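Local coordinates for bromodomain protein, putative (PDB 4PY6) that probably recognises acetylated lysine, as the bromodomain of a larger malaria-parasite protein, at residues 82-85 against 89-92. Numbering follows the deposited sequence.
Sequences GIYK and DFYH
Tyr84 and Asp89 bring the two backbones closest, CA to CA 5.7 Å, where the loop 82-85, leaving helix 72-81 through Gly82 with positive phi, turns back beside the first turns of helix 87-104. Tyr84 lays one face of its ring on the backbone of that helix. The amide Phe90 N lies over this face, 3.6 Å from Tyr84 CD1, and Phe90 CB stands above the ring centre as a CH-pi contact, 4.1 Å from the centroid and 10° off the normal. Beside them, Tyr84 CD1 meets Asp89 CB at 3.5 Å and Tyr84 CE1 approaches Asp89 O obliquely at 3.5 Å. The phenyl ring of Phe90 leads away from the loop, its CG anti to the backbone N (chi1 158°), and presents an edge to Tyr84 CE2. Asp89 and Tyr84 pass each other in opposite directions: the ring runs along the helix while the carboxylate reaches back to the loop. There Asp89 OD2 accepts a weak, bent hydrogen bond from Lys85 N (3.3 Å, 139° at the hydrogen) and another bond from Glu86 N, so one oxygen gathers two successive amides just ahead of the helix. The ammonium of Lys85 curls back instead, Lys85 NZ making a weak bond to Gly82 O at 3.2 Å. Farther along, the buried Tyr84 ring touches Ile75, Leu79 and Trp23, and its hydroxyl is hydrogen-bonded to Asp93 OD2, one helical turn beyond Asp89. Phe90 continues inward to helices 22-32 and 112-138. Tyr84 thus fastens the short connection between two consecutive helices of the left-handed bromodomain bundle against the start of the second, remote from the ligand pocket that includes Asn105, probably the acetyl-lysine site as in other bromodomains.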
loop_
_atom_site.group_PDB
_atom_site.type_symbol
_atom_site.label_atom_id
_atom_site.label_comp_id
_atom_site.label_asym_id
_atom_site.label_seq_id
_atom_site.Cartn_x
_atom_site.Cartn_y
_atom_site.Cartn_z
ATOM N N GLY A 82 -19.383 3.146 -18.136
ATOM C CA GLY A 82 -19.083 1.995 -18.979
ATOM C C GLY A 82 -18.092 2.319 -20.078
ATOM O O GLY A 82 -18.230 1.833 -21.202
ATOM N N ILE A 83 -17.083 3.150 -19.753
ATOM C CA ILE A 83 -16.020 3.584 -20.666
ATOM C C ILE A 83 -15.059 2.424 -20.968
ATOM O O ILE A 83 -14.651 2.254 -22.119
ATOM C CB ILE A 83 -15.314 4.864 -20.105
ATOM C CG1 ILE A 83 -16.269 6.097 -20.067
ATOM C CG2 ILE A 83 -13.969 5.189 -20.787
ATOM C CD1 ILE A 83 -16.816 6.664 -21.452
ATOM N N TYR A 84 -14.729 1.618 -19.943
ATOM C CA TYR A 84 -13.838 0.466 -20.080
ATOM C C TYR A 84 -14.540 -0.700 -20.770
ATOM O O TYR A 84 -15.632 -1.105 -20.358
ATOM C CB TYR A 84 -13.265 0.034 -18.718
ATOM C CG TYR A 84 -12.625 1.157 -17.928
ATOM C CD1 TYR A 84 -11.484 1.804 -18.396
ATOM C CD2 TYR A 84 -13.143 1.555 -16.701
ATOM C CE1 TYR A 84 -10.884 2.829 -17.668
ATOM C CE2 TYR A 84 -12.546 2.573 -15.960
ATOM C CZ TYR A 84 -11.418 3.211 -16.450
ATOM O OH TYR A 84 -10.826 4.221 -15.736
ATOM N N LYS A 85 -13.915 -1.219 -21.837
ATOM C CA LYS A 85 -14.428 -2.345 -22.619
ATOM C C LYS A 85 -13.886 -3.662 -22.085
ATOM O O LYS A 85 -14.507 -4.709 -22.271
ATOM C CB LYS A 85 -14.095 -2.165 -24.112
ATOM C CG LYS A 85 -15.265 -1.648 -24.952
ATOM C CD LYS A 85 -15.592 -0.171 -24.699
ATOM C CE LYS A 85 -17.013 0.154 -25.079
ATOM N NZ LYS A 85 -17.568 1.246 -24.239
ATOM N N ASP A 89 -8.275 -2.148 -19.033
ATOM C CA ASP A 89 -8.322 -0.718 -19.348
ATOM C C ASP A 89 -8.372 0.105 -18.054
ATOM O O ASP A 89 -7.826 1.206 -18.011
ATOM C CB ASP A 89 -9.514 -0.397 -20.268
ATOM C CG ASP A 89 -9.516 -1.103 -21.615
ATOM O OD1 ASP A 89 -8.417 -1.325 -22.175
ATOM O OD2 ASP A 89 -10.617 -1.387 -22.132
ATOM N N PHE A 90 -8.993 -0.461 -16.994
ATOM C CA PHE A 90 -9.078 0.122 -15.651
ATOM C C PHE A 90 -7.700 -0.007 -14.990
ATOM O O PHE A 90 -7.245 0.940 -14.347
ATOM C CB PHE A 90 -10.169 -0.600 -14.826
ATOM C CG PHE A 90 -10.059 -0.516 -13.318
ATOM C CD1 PHE A 90 -9.319 -1.454 -12.605
ATOM C CD2 PHE A 90 -10.739 0.466 -12.608
ATOM C CE1 PHE A 90 -9.224 -1.383 -11.212
ATOM C CE2 PHE A 90 -10.651 0.530 -11.214
ATOM C CZ PHE A 90 -9.897 -0.398 -10.525
ATOM N N TYR A 91 -7.054 -1.187 -15.147
ATOM C CA TYR A 91 -5.721 -1.517 -14.631
ATOM C C TYR A 91 -4.693 -0.510 -15.158
ATOM O O TYR A 91 -3.907 0.022 -14.372
ATOM C CB TYR A 91 -5.336 -2.969 -15.016
ATOM C CG TYR A 91 -3.897 -3.340 -14.728
ATOM C CD1 TYR A 91 -3.520 -3.836 -13.483
ATOM C CD2 TYR A 91 -2.914 -3.214 -15.705
ATOM C CE1 TYR A 91 -2.194 -4.160 -13.205
ATOM C CE2 TYR A 91 -1.582 -3.527 -15.436
ATOM C CZ TYR A 91 -1.227 -4.005 -14.185
ATOM O OH TYR A 91 0.080 -4.327 -13.914
ATOM N N HIS A 92 -4.713 -0.247 -16.483
ATOM C CA HIS A 92 -3.814 0.693 -17.154
ATOM C C HIS A 92 -3.997 2.123 -16.663
ATOM O O HIS A 92 -3.003 2.830 -16.505
ATOM C CB HIS A 92 -3.966 0.616 -18.683
ATOM C CG HIS A 92 -3.453 -0.656 -19.292
ATOM N ND1 HIS A 92 -3.960 -1.134 -20.488
ATOM C CD2 HIS A 92 -2.495 -1.506 -18.854
ATOM C CE1 HIS A 92 -3.297 -2.251 -20.738
ATOM N NE2 HIS A 92 -2.406 -2.516 -19.782
#